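Local coordinates for 6-carboxyhexanoate--CoA ligase (Aquifex aeolicus, PDB 5TV5), which is a CoA ligase of the BioW family, a compact alpha/beta protein whose single chain combines several beta sheets with the helices packed around them, at residues 4-9 with 46-51; 8-13 with 38-43; 55-60 with 232-237; 111-116 with 130-135. One frame throughout, in Å; residues are numbered along the deposited sequence.

Contact 1: 4-9 with 46-51; sequences FSVRMR and MNVKVE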
loop_
_atom_site.group_PDB
_atom_site.type_symbol
_atom_site.label_atom_id
_atom_site.label_comp_id
_atom_site.label_asym_id
_atom_site.label_seq_id
_atom_site.Cartn_x
_atom_site.Cartn_y
_atom_site.Cartn_z
ATOM N N PHE A 4 19.751 -4.405 -7.384
ATOM C CA PHE A 4 19.760 -5.010 -6.057
ATOM C C PHE A 4 18.534 -4.539 -5.298
ATOM O O PHE A 4 18.215 -3.344 -5.303
ATOM C CB PHE A 4 21.020 -4.654 -5.265
ATOM C CG PHE A 4 22.273 -5.223 -5.847
ATOM C CD1 PHE A 4 22.868 -4.634 -6.966
ATOM C CD2 PHE A 4 22.853 -6.356 -5.295
ATOM C CE1 PHE A 4 24.022 -5.162 -7.521
ATOM C CE2 PHE A 4 24.010 -6.897 -5.842
ATOM C CZ PHE A 4 24.596 -6.300 -6.961
ATOM N N SER A 5 17.846 -5.477 -4.663
ATOM C CA SER A 5 16.747 -5.157 -3.773
ATOM C C SER A 5 17.317 -4.949 -2.379
ATOM O O SER A 5 17.959 -5.850 -1.825
ATOM C CB SER A 5 15.712 -6.274 -3.783
ATOM O OG SER A 5 15.232 -6.543 -2.477
ATOM N N VAL A 6 17.118 -3.757 -1.825
ATOM C CA VAL A 6 17.518 -3.464 -0.457
ATOM C C VAL A 6 16.246 -3.318 0.354
ATOM O O VAL A 6 15.462 -2.387 0.137
ATOM C CB VAL A 6 18.380 -2.204 -0.356
ATOM C CG1 VAL A 6 18.930 -2.064 1.087
ATOM C CG2 VAL A 6 19.485 -2.250 -1.388
ATOM N N ARG A 7 16.054 -4.227 1.296
ATOM C CA ARG A 7 14.901 -4.219 2.171
ATOM C C ARG A 7 15.384 -4.053 3.601
ATOM O O ARG A 7 16.362 -4.690 4.009
ATOM C CB ARG A 7 14.089 -5.527 2.032
ATOM C CG ARG A 7 13.396 -5.693 0.704
ATOM C CD ARG A 7 13.052 -7.134 0.446
ATOM N NE ARG A 7 12.139 -7.704 1.442
ATOM C CZ ARG A 7 11.997 -9.015 1.671
ATOM N NH1 ARG A 7 12.720 -9.906 0.995
ATOM N NH2 ARG A 7 11.137 -9.437 2.593
ATOM N N MET A 8 14.708 -3.199 4.370
ATOM C CA MET A 8 15.032 -3.112 5.782
ATOM C C MET A 8 13.753 -3.034 6.595
ATOM O O MET A 8 12.742 -2.491 6.149
ATOM C CB MET A 8 15.961 -1.919 6.094
ATOM C CG MET A 8 15.273 -0.655 6.531
ATOM S SD MET A 8 14.857 -0.507 8.276
ATOM C CE MET A 8 14.040 1.096 8.160
ATOM N N ARG A 9 13.828 -3.610 7.796
ATOM C CA ARG A 9 12.773 -3.612 8.798
ATOM C C ARG A 9 13.436 -3.296 10.124
ATOM O O ARG A 9 14.627 -3.566 10.307
ATOM C CB ARG A 9 12.028 -4.971 8.873
ATOM C CG ARG A 9 12.914 -6.175 9.206
ATOM C CD ARG A 9 12.167 -7.544 9.119
ATOM N NE ARG A 9 13.107 -8.663 9.251
ATOM C CZ ARG A 9 13.400 -9.248 10.406
ATOM N NH1 ARG A 9 12.805 -8.845 11.529
ATOM N NH2 ARG A 9 14.285 -10.229 10.440
ATOM N N MET A 46 17.166 -4.049 13.829
ATOM C CA MET A 46 17.008 -3.651 12.440
ATOM C C MET A 46 17.724 -4.692 11.599
ATOM O O MET A 46 18.833 -5.119 11.935
ATOM C CB MET A 46 17.569 -2.247 12.187
ATOM C CG MET A 46 17.850 -1.902 10.723
ATOM S SD MET A 46 18.203 -0.129 10.430
ATOM C CE MET A 46 19.630 -0.293 9.407
ATOM N N ASN A 47 17.062 -5.136 10.547
ATOM C CA ASN A 47 17.627 -6.069 9.594
ATOM C C ASN A 47 17.569 -5.413 8.230
ATOM O O ASN A 47 16.606 -4.703 7.912
ATOM C CB ASN A 47 16.877 -7.418 9.594
ATOM C CG ASN A 47 17.749 -8.559 9.116
ATOM O OD1 ASN A 47 17.776 -8.878 7.929
ATOM N ND2 ASN A 47 18.494 -9.166 10.041
ATOM N N VAL A 48 18.635 -5.604 7.459
ATOM C CA VAL A 48 18.769 -5.052 6.117
ATOM C C VAL A 48 19.201 -6.193 5.212
ATOM O O VAL A 48 20.317 -6.710 5.339
ATOM C CB VAL A 48 19.763 -3.885 6.067
ATOM C CG1 VAL A 48 19.967 -3.434 4.660
ATOM C CG2 VAL A 48 19.261 -2.734 6.940
ATOM N N LYS A 49 18.311 -6.618 4.330
ATOM C CA LYS A 49 18.588 -7.691 3.395
ATOM C C LYS A 49 18.842 -7.096 2.014
ATOM O O LYS A 49 17.971 -6.423 1.455
ATOM C CB LYS A 49 17.417 -8.666 3.380
ATOM C CG LYS A 49 17.669 -9.986 2.709
ATOM C CD LYS A 49 16.383 -10.825 2.728
ATOM C CE LYS A 49 16.007 -11.278 4.150
ATOM N NZ LYS A 49 14.642 -11.909 4.228
ATOM N N VAL A 50 20.033 -7.339 1.473
ATOM C CA VAL A 50 20.400 -6.936 0.120
ATOM C C VAL A 50 20.367 -8.150 -0.805
ATOM O O VAL A 50 20.968 -9.191 -0.506
ATOM C CB VAL A 50 21.784 -6.279 0.094
ATOM C CG1 VAL A 50 22.186 -5.934 -1.355
ATOM C CG2 VAL A 50 21.754 -5.050 0.975
ATOM N N GLU A 51 19.706 -8.002 -1.949
ATOM C CA GLU A 51 19.461 -9.136 -2.823
ATOM C C GLU A 51 19.677 -8.751 -4.273
ATOM O O GLU A 51 19.129 -7.752 -4.738
ATOM C CB GLU A 51 18.042 -9.673 -2.626
ATOM C CG GLU A 51 17.977 -10.853 -1.648
ATOM C CD GLU A 51 16.583 -11.458 -1.548
ATOM O OE1 GLU A 51 15.641 -10.721 -1.139
ATOM O OE2 GLU A 51 16.440 -12.664 -1.883
HETATM O O HOH W 1 16.198 -7.689 -0.381
#

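Contact 2: 8-13 with 38-43; sequences MRAQKN and NRPKEF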
loop_
_atom_site.group_PDB
_atom_site.type_symbol
_atom_site.label_atom_id
_atom_site.label_comp_id
_atom_site.label_asym_id
_atom_site.label_seq_id
_atom_site.Cartn_x
_atom_site.Cartn_y
_atom_site.Cartn_z
ATOM N N MET A 8 14.708 -3.199 4.370
ATOM C CA MET A 8 15.032 -3.112 5.782
ATOM C C MET A 8 13.753 -3.034 6.595
ATOM O O MET A 8 12.742 -2.491 6.149
ATOM C CB MET A 8 15.961 -1.919 6.094
ATOM C CG MET A 8 15.273 -0.655 6.531
ATOM S SD MET A 8 14.857 -0.507 8.276
ATOM C CE MET A 8 14.040 1.096 8.160
ATOM N N ARG A 9 13.828 -3.610 7.796
ATOM C CA ARG A 9 12.773 -3.612 8.798
ATOM C C ARG A 9 13.436 -3.296 10.124
ATOM O O ARG A 9 14.627 -3.566 10.307
ATOM C CB ARG A 9 12.028 -4.971 8.873
ATOM C CG ARG A 9 12.914 -6.175 9.206
ATOM C CD ARG A 9 12.167 -7.544 9.119
ATOM N NE ARG A 9 13.107 -8.663 9.251
ATOM C CZ ARG A 9 13.400 -9.248 10.406
ATOM N NH1 ARG A 9 12.805 -8.845 11.529
ATOM N NH2 ARG A 9 14.285 -10.229 10.440
ATOM N N ALA A 10 12.676 -2.695 11.038
ATOM C CA ALA A 10 13.261 -2.271 12.300
ATOM C C ALA A 10 12.204 -2.322 13.392
ATOM O O ALA A 10 11.019 -2.131 13.125
ATOM C CB ALA A 10 13.875 -0.874 12.178
ATOM N N GLN A 11 12.639 -2.601 14.625
ATOM C CA GLN A 11 11.730 -2.782 15.752
ATOM C C GLN A 11 12.223 -2.006 16.958
ATOM O O GLN A 11 13.412 -1.742 17.100
ATOM C CB GLN A 11 11.596 -4.247 16.188
ATOM C CG GLN A 11 10.829 -5.131 15.253
ATOM C CD GLN A 11 11.581 -6.412 14.991
ATOM O OE1 GLN A 11 12.210 -6.975 15.897
ATOM N NE2 GLN A 11 11.566 -6.862 13.735
ATOM N N LYS A 12 11.286 -1.666 17.842
ATOM C CA LYS A 12 11.601 -1.198 19.187
ATOM C C LYS A 12 10.711 -1.962 20.156
ATOM O O LYS A 12 9.488 -1.993 19.980
ATOM C CB LYS A 12 11.400 0.313 19.354
ATOM C CG LYS A 12 11.495 0.757 20.826
ATOM C CD LYS A 12 11.521 2.283 21.018
ATOM C CE LYS A 12 10.133 2.936 20.939
ATOM N NZ LYS A 12 9.638 3.189 19.541
ATOM N N ASN A 13 11.333 -2.593 21.156
ATOM C CA ASN A 13 10.635 -3.389 22.165
ATOM C C ASN A 13 9.713 -4.428 21.522
ATOM O O ASN A 13 8.553 -4.595 21.908
ATOM C CB ASN A 13 9.870 -2.481 23.126
ATOM C CG ASN A 13 10.755 -1.414 23.747
ATOM O OD1 ASN A 13 11.883 -1.690 24.158
ATOM N ND2 ASN A 13 10.250 -0.190 23.819
ATOM N N ASN A 38 19.033 5.111 8.072
ATOM C CA ASN A 38 18.694 6.340 8.776
ATOM C C ASN A 38 17.194 6.585 8.879
ATOM O O ASN A 38 16.786 7.542 9.532
ATOM C CB ASN A 38 19.386 7.528 8.087
ATOM C CG ASN A 38 19.207 8.837 8.836
ATOM O OD1 ASN A 38 19.421 8.916 10.054
ATOM N ND2 ASN A 38 18.785 9.867 8.113
ATOM N N ARG A 39 16.360 5.735 8.285
ATOM C CA ARG A 39 14.919 5.972 8.320
ATOM C C ARG A 39 14.304 5.868 9.716
ATOM O O ARG A 39 13.493 6.734 10.070
ATOM C CB ARG A 39 14.215 5.032 7.334
ATOM C CG ARG A 39 12.687 5.147 7.294
ATOM C CD ARG A 39 12.094 4.168 6.273
ATOM N NE ARG A 39 10.637 4.277 6.137
ATOM C CZ ARG A 39 10.024 5.211 5.405
ATOM N NH1 ARG A 39 10.739 6.123 4.751
ATOM N NH2 ARG A 39 8.697 5.239 5.322
ATOM N N PRO A 40 14.610 4.861 10.532
ATOM C CA PRO A 40 13.987 4.819 11.863
ATOM C C PRO A 40 14.551 5.907 12.754
ATOM O O PRO A 40 15.758 6.160 12.769
ATOM C CB PRO A 40 14.362 3.431 12.399
ATOM C CG PRO A 40 14.986 2.707 11.253
ATOM C CD PRO A 40 15.548 3.746 10.356
ATOM N N LYS A 41 13.664 6.555 13.502
ATOM C CA LYS A 41 14.138 7.418 14.569
ATOM C C LYS A 41 14.825 6.564 15.636
ATOM O O LYS A 41 16.055 6.534 15.702
ATOM C CB LYS A 41 12.984 8.240 15.138
ATOM C CG LYS A 41 13.361 9.122 16.330
ATOM C CD LYS A 41 12.118 9.783 16.916
ATOM C CE LYS A 41 10.925 8.822 16.872
ATOM N NZ LYS A 41 10.002 8.977 18.027
ATOM N N GLU A 42 14.065 5.830 16.445
ATOM C CA GLU A 42 14.634 5.006 17.507
ATOM C C GLU A 42 14.282 3.540 17.279
ATOM O O GLU A 42 13.102 3.184 17.217
ATOM C CB GLU A 42 14.154 5.473 18.885
ATOM C CG GLU A 42 14.808 6.774 19.355
ATOM C CD GLU A 42 16.340 6.690 19.417
ATOM O OE1 GLU A 42 16.857 5.744 20.054
ATOM O OE2 GLU A 42 17.029 7.565 18.830
ATOM N N PHE A 43 15.303 2.691 17.176
ATOM C CA PHE A 43 15.110 1.251 17.045
ATOM C C PHE A 43 16.087 0.511 17.952
ATOM O O PHE A 43 17.173 1.010 18.251
ATOM C CB PHE A 43 15.336 0.799 15.613
ATOM C CG PHE A 43 16.763 0.937 15.162
ATOM C CD1 PHE A 43 17.236 2.155 14.676
ATOM C CD2 PHE A 43 17.637 -0.140 15.222
ATOM C CE1 PHE A 43 18.556 2.294 14.244
ATOM C CE2 PHE A 43 18.957 -0.002 14.807
ATOM C CZ PHE A 43 19.416 1.228 14.316
#

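Contact 3: 55-60 with 232-237; sequences DFEVVK and TQKVVL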
loop_
_atom_site.group_PDB
_atom_site.type_symbol
_atom_site.label_atom_id
_atom_site.label_comp_id
_atom_site.label_asym_id
_atom_site.label_seq_id
_atom_site.Cartn_x
_atom_site.Cartn_y
_atom_site.Cartn_z
ATOM N N ASP A 55 15.073 -11.664 -12.311
ATOM C CA ASP A 55 14.242 -11.080 -13.353
ATOM C C ASP A 55 13.515 -9.889 -12.747
ATOM O O ASP A 55 13.141 -9.922 -11.567
ATOM C CB ASP A 55 13.216 -12.094 -13.904
ATOM C CG ASP A 55 13.865 -13.286 -14.641
ATOM O OD1 ASP A 55 14.265 -14.279 -13.979
ATOM O OD2 ASP A 55 13.946 -13.247 -15.891
ATOM N N PHE A 56 13.330 -8.836 -13.546
ATOM C CA PHE A 56 12.504 -7.702 -13.150
ATOM C C PHE A 56 11.799 -7.126 -14.370
ATOM O O PHE A 56 12.192 -7.365 -15.513
ATOM C CB PHE A 56 13.316 -6.608 -12.454
ATOM C CG PHE A 56 14.254 -5.886 -13.367
ATOM C CD1 PHE A 56 15.509 -6.417 -13.654
ATOM C CD2 PHE A 56 13.892 -4.669 -13.928
ATOM C CE1 PHE A 56 16.380 -5.755 -14.489
ATOM C CE2 PHE A 56 14.762 -4.003 -14.770
ATOM C CZ PHE A 56 16.008 -4.549 -15.048
ATOM N N GLU A 57 10.735 -6.379 -14.114
ATOM C CA GLU A 57 9.932 -5.761 -15.155
ATOM C C GLU A 57 9.820 -4.260 -14.899
ATOM O O GLU A 57 9.688 -3.825 -13.753
ATOM C CB GLU A 57 8.540 -6.408 -15.201
ATOM C CG GLU A 57 7.602 -5.854 -16.282
ATOM C CD GLU A 57 6.510 -6.836 -16.730
ATOM O OE1 GLU A 57 6.509 -8.026 -16.301
ATOM O OE2 GLU A 57 5.648 -6.391 -17.525
ATOM N N VAL A 58 9.870 -3.470 -15.967
ATOM C CA VAL A 58 9.662 -2.023 -15.897
ATOM C C VAL A 58 8.292 -1.697 -16.477
ATOM O O VAL A 58 8.003 -2.061 -17.623
ATOM C CB VAL A 58 10.767 -1.249 -16.641
ATOM C CG1 VAL A 58 10.421 0.245 -16.701
ATOM C CG2 VAL A 58 12.126 -1.472 -15.977
ATOM N N VAL A 59 7.449 -1.014 -15.694
ATOM C CA VAL A 59 6.106 -0.634 -16.127
ATOM C C VAL A 59 5.926 0.869 -15.952
ATOM O O VAL A 59 6.391 1.448 -14.965
ATOM C CB VAL A 59 5.015 -1.407 -15.358
ATOM C CG1 VAL A 59 5.249 -2.897 -15.490
ATOM C CG2 VAL A 59 4.991 -1.004 -13.892
ATOM N N LYS A 60 5.250 1.504 -16.908
ATOM C CA LYS A 60 5.054 2.947 -16.872
ATOM C C LYS A 60 3.819 3.303 -16.056
ATOM O O LYS A 60 2.710 2.861 -16.368
ATOM C CB LYS A 60 4.934 3.525 -18.272
ATOM C CG LYS A 60 4.900 5.041 -18.249
ATOM C CD LYS A 60 4.917 5.614 -19.650
ATOM C CE LYS A 60 5.281 7.088 -19.624
ATOM N NZ LYS A 60 4.335 7.882 -18.779
ATOM N N THR A 232 4.175 -10.824 -4.096
ATOM C CA THR A 232 5.240 -11.135 -3.149
ATOM C C THR A 232 6.563 -11.518 -3.799
ATOM O O THR A 232 7.545 -11.721 -3.075
ATOM C CB THR A 232 4.805 -12.272 -2.208
ATOM O OG1 THR A 232 4.620 -13.485 -2.959
ATOM C CG2 THR A 232 3.507 -11.924 -1.508
ATOM N N GLN A 233 6.625 -11.620 -5.135
ATOM C CA GLN A 233 7.810 -12.191 -5.764
ATOM C C GLN A 233 8.243 -11.505 -7.051
ATOM O O GLN A 233 9.444 -11.497 -7.342
ATOM C CB GLN A 233 7.602 -13.690 -6.055
ATOM C CG GLN A 233 7.534 -14.587 -4.826
ATOM C CD GLN A 233 7.279 -16.076 -5.153
ATOM O OE1 GLN A 233 7.402 -16.523 -6.311
ATOM N NE2 GLN A 233 6.919 -16.844 -4.112
ATOM N N LYS A 234 7.335 -10.957 -7.847
ATOM C CA LYS A 234 7.750 -10.276 -9.068
ATOM C C LYS A 234 8.381 -8.920 -8.732
ATOM O O LYS A 234 7.860 -8.159 -7.901
ATOM C CB LYS A 234 6.555 -10.094 -10.001
ATOM C CG LYS A 234 6.937 -9.834 -11.451
ATOM C CD LYS A 234 5.731 -9.386 -12.234
ATOM C CE LYS A 234 5.897 -9.630 -13.718
ATOM N NZ LYS A 234 7.241 -9.245 -14.201
ATOM N N VAL A 235 9.513 -8.624 -9.367
ATOM C CA VAL A 235 10.226 -7.375 -9.143
ATOM C C VAL A 235 9.843 -6.417 -10.254
ATOM O O VAL A 235 10.087 -6.695 -11.436
ATOM C CB VAL A 235 11.747 -7.578 -9.088
ATOM C CG1 VAL A 235 12.430 -6.259 -8.731
ATOM C CG2 VAL A 235 12.102 -8.670 -8.087
ATOM N N VAL A 236 9.237 -5.294 -9.865
ATOM C CA VAL A 236 8.692 -4.302 -10.780
ATOM C C VAL A 236 9.318 -2.948 -10.450
ATOM O O VAL A 236 9.274 -2.489 -9.301
ATOM C CB VAL A 236 7.156 -4.229 -10.699
ATOM C CG1 VAL A 236 6.606 -3.476 -11.874
ATOM C CG2 VAL A 236 6.554 -5.642 -10.642
ATOM N N LEU A 237 9.927 -2.337 -11.446
ATOM C CA LEU A 237 10.358 -0.957 -11.390
ATOM C C LEU A 237 9.332 -0.133 -12.141
ATOM O O LEU A 237 8.860 -0.552 -13.208
ATOM C CB LEU A 237 11.727 -0.796 -12.028
ATOM C CG LEU A 237 12.819 -1.476 -11.231
ATOM C CD1 LEU A 237 14.153 -0.890 -11.654
ATOM C CD2 LEU A 237 12.572 -1.329 -9.720
#

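Contact 4: 111-116 with 130-135; sequences NMRGAV and KERGVR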
loop_
_atom_site.group_PDB
_atom_site.type_symbol
_atom_site.label_atom_id
_atom_site.label_comp_id
_atom_site.label_asym_id
_atom_site.label_seq_id
_atom_site.Cartn_x
_atom_site.Cartn_y
_atom_site.Cartn_z
ATOM N N ASN A 111 -3.990 -3.711 13.992
ATOM C CA ASN A 111 -3.708 -3.616 12.568
ATOM C C ASN A 111 -3.025 -4.877 12.030
ATOM O O ASN A 111 -2.514 -5.710 12.784
ATOM C CB ASN A 111 -2.825 -2.397 12.296
ATOM C CG ASN A 111 -3.524 -1.098 12.606
ATOM O OD1 ASN A 111 -4.710 -0.942 12.324
ATOM N ND2 ASN A 111 -2.794 -0.155 13.198
ATOM N N MET A 112 -3.031 -5.002 10.700
ATOM C CA MET A 112 -2.244 -5.994 9.977
ATOM C C MET A 112 -1.120 -5.284 9.235
ATOM O O MET A 112 -1.346 -4.247 8.600
ATOM C CB MET A 112 -3.085 -6.781 8.951
ATOM C CG MET A 112 -4.238 -7.604 9.485
ATOM S SD MET A 112 -5.376 -8.051 8.143
ATOM C CE MET A 112 -4.744 -9.606 7.573
ATOM N N ARG A 113 0.080 -5.867 9.285
ATOM C CA ARG A 113 1.198 -5.324 8.521
ATOM C C ARG A 113 0.946 -5.414 7.021
ATOM O O ARG A 113 1.485 -4.608 6.252
ATOM C CB ARG A 113 2.490 -6.044 8.907
ATOM C CG ARG A 113 2.932 -5.754 10.357
ATOM C CD ARG A 113 4.385 -5.271 10.445
ATOM N NE ARG A 113 4.691 -4.262 9.425
ATOM C CZ ARG A 113 5.575 -4.427 8.441
ATOM N NH1 ARG A 113 6.275 -5.560 8.342
ATOM N NH2 ARG A 113 5.774 -3.447 7.559
ATOM N N GLY A 114 0.112 -6.357 6.592
ATOM C CA GLY A 114 -0.216 -6.538 5.195
ATOM C C GLY A 114 -1.713 -6.483 4.939
ATOM O O GLY A 114 -2.532 -6.291 5.841
ATOM N N ALA A 115 -2.052 -6.688 3.677
ATOM C CA ALA A 115 -3.383 -6.400 3.187
ATOM C C ALA A 115 -4.324 -7.575 3.424
ATOM O O ALA A 115 -3.918 -8.738 3.380
ATOM C CB ALA A 115 -3.322 -6.052 1.693
ATOM N N VAL A 116 -5.584 -7.251 3.710
ATOM C CA VAL A 116 -6.676 -8.191 3.514
ATOM C C VAL A 116 -6.861 -8.412 2.020
ATOM O O VAL A 116 -6.777 -7.466 1.221
ATOM C CB VAL A 116 -7.968 -7.658 4.162
ATOM C CG1 VAL A 116 -9.186 -8.531 3.803
ATOM C CG2 VAL A 116 -7.802 -7.553 5.673
ATOM N N LYS A 130 -4.715 -14.019 8.937
ATOM C CA LYS A 130 -5.424 -12.778 9.219
ATOM C C LYS A 130 -4.677 -11.886 10.208
ATOM O O LYS A 130 -5.115 -10.760 10.462
ATOM C CB LYS A 130 -6.832 -13.085 9.743
ATOM C CG LYS A 130 -7.529 -14.269 9.065
ATOM C CD LYS A 130 -8.037 -13.927 7.673
ATOM C CE LYS A 130 -9.201 -14.848 7.229
ATOM N NZ LYS A 130 -8.848 -16.288 6.975
ATOM N N GLU A 131 -3.569 -12.354 10.777
ATOM C CA GLU A 131 -2.745 -11.485 11.605
ATOM C C GLU A 131 -1.809 -10.637 10.742
ATOM O O GLU A 131 -1.810 -9.399 10.824
ATOM C CB GLU A 131 -1.946 -12.321 12.614
ATOM C CG GLU A 131 -2.787 -13.094 13.641
ATOM C CD GLU A 131 -1.945 -13.667 14.795
ATOM O OE1 GLU A 131 -0.693 -13.581 14.754
ATOM O OE2 GLU A 131 -2.539 -14.210 15.754
ATOM N N ARG A 132 -1.001 -11.293 9.901
ATOM C CA ARG A 132 0.016 -10.605 9.115
ATOM C C ARG A 132 -0.480 -10.137 7.741
ATOM O O ARG A 132 0.038 -9.143 7.211
ATOM C CB ARG A 132 1.248 -11.509 8.962
ATOM C CG ARG A 132 1.753 -12.094 10.292
ATOM C CD ARG A 132 3.251 -12.507 10.274
ATOM N NE ARG A 132 4.154 -11.520 9.652
ATOM C CZ ARG A 132 4.548 -10.356 10.197
ATOM N NH1 ARG A 132 4.114 -9.979 11.398
ATOM N NH2 ARG A 132 5.376 -9.553 9.526
ATOM N N GLY A 133 -1.477 -10.813 7.154
ATOM C CA GLY A 133 -1.986 -10.409 5.851
ATOM C C GLY A 133 -1.004 -10.737 4.744
ATOM O O GLY A 133 -0.054 -11.493 4.930
ATOM N N VAL A 134 -1.233 -10.138 3.574
ATOM C CA VAL A 134 -0.364 -10.335 2.415
ATOM C C VAL A 134 0.347 -9.020 2.090
ATOM O O VAL A 134 -0.265 -8.069 1.582
ATOM C CB VAL A 134 -1.134 -10.888 1.209
ATOM C CG1 VAL A 134 -0.246 -10.893 -0.010
ATOM C CG2 VAL A 134 -1.564 -12.311 1.504
ATOM N N ARG A 135 1.657 -8.985 2.365
ATOM C CA ARG A 135 2.472 -7.796 2.140
ATOM C C ARG A 135 2.977 -7.752 0.702
ATOM O O ARG A 135 3.634 -8.689 0.255
ATOM C CB ARG A 135 3.671 -7.767 3.106
ATOM C CG ARG A 135 3.432 -7.089 4.454
ATOM C CD ARG A 135 4.268 -5.804 4.649
ATOM N NE ARG A 135 5.683 -6.090 4.889
ATOM C CZ ARG A 135 6.706 -5.477 4.287
ATOM N NH1 ARG A 135 6.512 -4.492 3.409
ATOM N NH2 ARG A 135 7.945 -5.846 4.585
#

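Contact 1: 4-9 with 46-51
Arg7 and Glu51 meet diagonally across an antiparallel ladder in a long salt bridge, with NH1 of Arg7 3.7 Å from OE1 of Glu51. The oxygen comes in at the edge of the guanidinium and in its plane, although the two flat groups are turned 39° against each other. With CG of Arg7 anti to its own carbonyl carbon (chi1 -68°), the chain leans back along the strand toward Ser5, the partner of Glu51. NZ of Lys49 lies 4.3 Å from NH1 of Arg7, and the nearby carboxylate probably offsets part of that like charge. Backbone bonds run both ways in each of the pairs Ser5–Glu51, Arg7–Lys49 and Arg9–Asn47; the straightest joins Arg7 N to Lys49 O (2.9 Å, 174°). A water adds a further link, hydrogen-bonded to Ser5 OG at 2.6 Å and to Lys49 O. These are two of the three strands of an antiparallel sheet, with 4-12 in the middle and 45-52 at one edge. Arg9 spreads its guanidinium alongside Asn47, whose CB sits over one face, 3.6 Å above the plane and offset toward the rim. The other side of the ladder is apolar: Met8 CB touches Val48 CG2 at 3.5 Å, and CG1 of Val6 faces Val48 CG1 at 4.0 Å, with Val50 beside it. Helix 29-38 packs on part of this side, with Leu29 and Leu36 against Val6 and Leu36 also against Met8.

Contact 2: 8-13 with 38-43
Lys12 and Phe43 bring their CA atoms within 4.8 Å where the end of strand 4-12 passes the irregular 38-43 segment, yet no hydrogen bond joins the two segments. The backbones touch through the carbonyl of Gln11, whose O lies 3.4 Å from CA of Phe43 and 3.5 Å from its CB. Toward Met8 the backbones diverge, and the contact passes to side chains. Met8 and Pro40 reach for each other tip to tip, the methyl CE standing 3.6 Å from Pro40 CG. A bend at chi2 of Met8 (84°) turns the thioether so that this methyl also comes to 4.0 Å from Arg39 CB. The segment 38-43 is the connection that takes the chain from helix 29-38 into strand 45-52 of a beta-beta-alpha-beta succession, in which the helix covers one face of the antiparallel sheet and the chain then returns beside its first strand. Just after this segment, backbone bonds of Gln11 to Asp44 and Phe45 begin that pairing. The methyl of Ala10 touches both the proline and the phenylalanine, with CB 3.9 Å from Pro40 CG and 4.1 Å from Phe43 CB. Phe43 contributes its CB here, since chi1 of 67° sets CG between the backbone N and the carbonyl carbon and its ring heads off from the strand. Beyond it, CB of Lys12 rests 4.0 Å from the carbonyl O of Glu42.

Contact 3: 55-60 with 232-237
Glu57 is held by both its backbone polar atoms: its N donates to Val235 O at 2.8 Å, and its O accepts from Leu237 N, also at 2.8 Å. The next step follows the same parallel pattern, Val59 N reaching Leu237 O at 2.9 Å, while CA of Val58 makes a C-H...O contact of 3.2 Å with that same Leu237 O. Glu57 thus pairs with Val236, whose own backbone bonds go the other way, to His138 and Asp140. The carboxylate of Glu57 forms a salt bridge with Lys234, whose NZ meets OE1 on the anti side, 20° out of the carboxylate plane. The modelled 2.5 Å from Lys234 NZ to Glu57 OE1 is very short, and the exact length is doubtful. A turn at chi4 of Lys234 (-44°) brings the ammonium to the oxygen. On the same face as Glu57, Val59 CG2 and Val236 CG1 meet at 3.6 Å, crossing at a slant. Strand 236-239 is the middle of a three-stranded parallel sheet, flanked by 57-60 and 139-141; helix 158-172 lays Phe172 on Glu57, Val59 and Lys234, and Ile23 of strand 15-24 meets Val235 and Leu237.

Contact 4: 111-116 with 130-135
Val134 N donates to Ala115 O at 3.0 Å, lying in the carbonyl plane and on a lone pair. The return bond, from Ala115 N to Val134 O at 3.1 Å, is differently built: its N-H points well at the oxygen, but the donor stands above the carbonyl, 65° out of its plane. A third, weak bond runs from Gly114 N to Arg132 O at 2.9 Å. Two glycines face each other beside these bonds, with Gly114 C 4.0 Å from Gly133 CA, and Gly133 takes a positive phi that turns the chain into the bridge. Buried Met112 packs against peptide groups. Its chain bends at chi3 (91°) to put CE 3.1 Å from Lys130 O and 3.3 Å from Gly133 CA, while its CG lies 3.3 Å from Glu131 O. On the outer side Arg113 and Arg135 cross with their guanidinium planes 45° apart. NH2 of Arg113 sits over one face of the Arg135 group, offset toward its rim, and NH1 of Arg113 is 3.5 Å from NE of Arg135. Arg132 lies close too, so three like charges gather here, and surrounding solvent probably eases their proximity. The Ala115–Val134 pair is an isolated antiparallel beta bridge: it ties the loop entering strand 116-119, at the edge of the mixed six-stranded sheet, to the loop leading toward strand 139-141.

Contacts 1 and 2 use the same strand, 4-12, and share Met8 and Arg9; a regular ladder in contact 1 gives way to van der Waals packing against a loop in contact 2. Both are partly buried, with Val6, Met8 and Ala10 the apolar residues fully enclosed. Contact 3 is partly buried as well, but parallel and joining residues far apart in sequence, whereas contact 4 is a surface meeting of two loops with one bridge and clustered arginines. Along the chain contact 4 falls between the two segments of contact 3, and they touch: Thr232 CG2 packs 3.7 Å from Arg135 O. Contacts 2 and 3 lie farthest apart, their centres about 27 Å from each other.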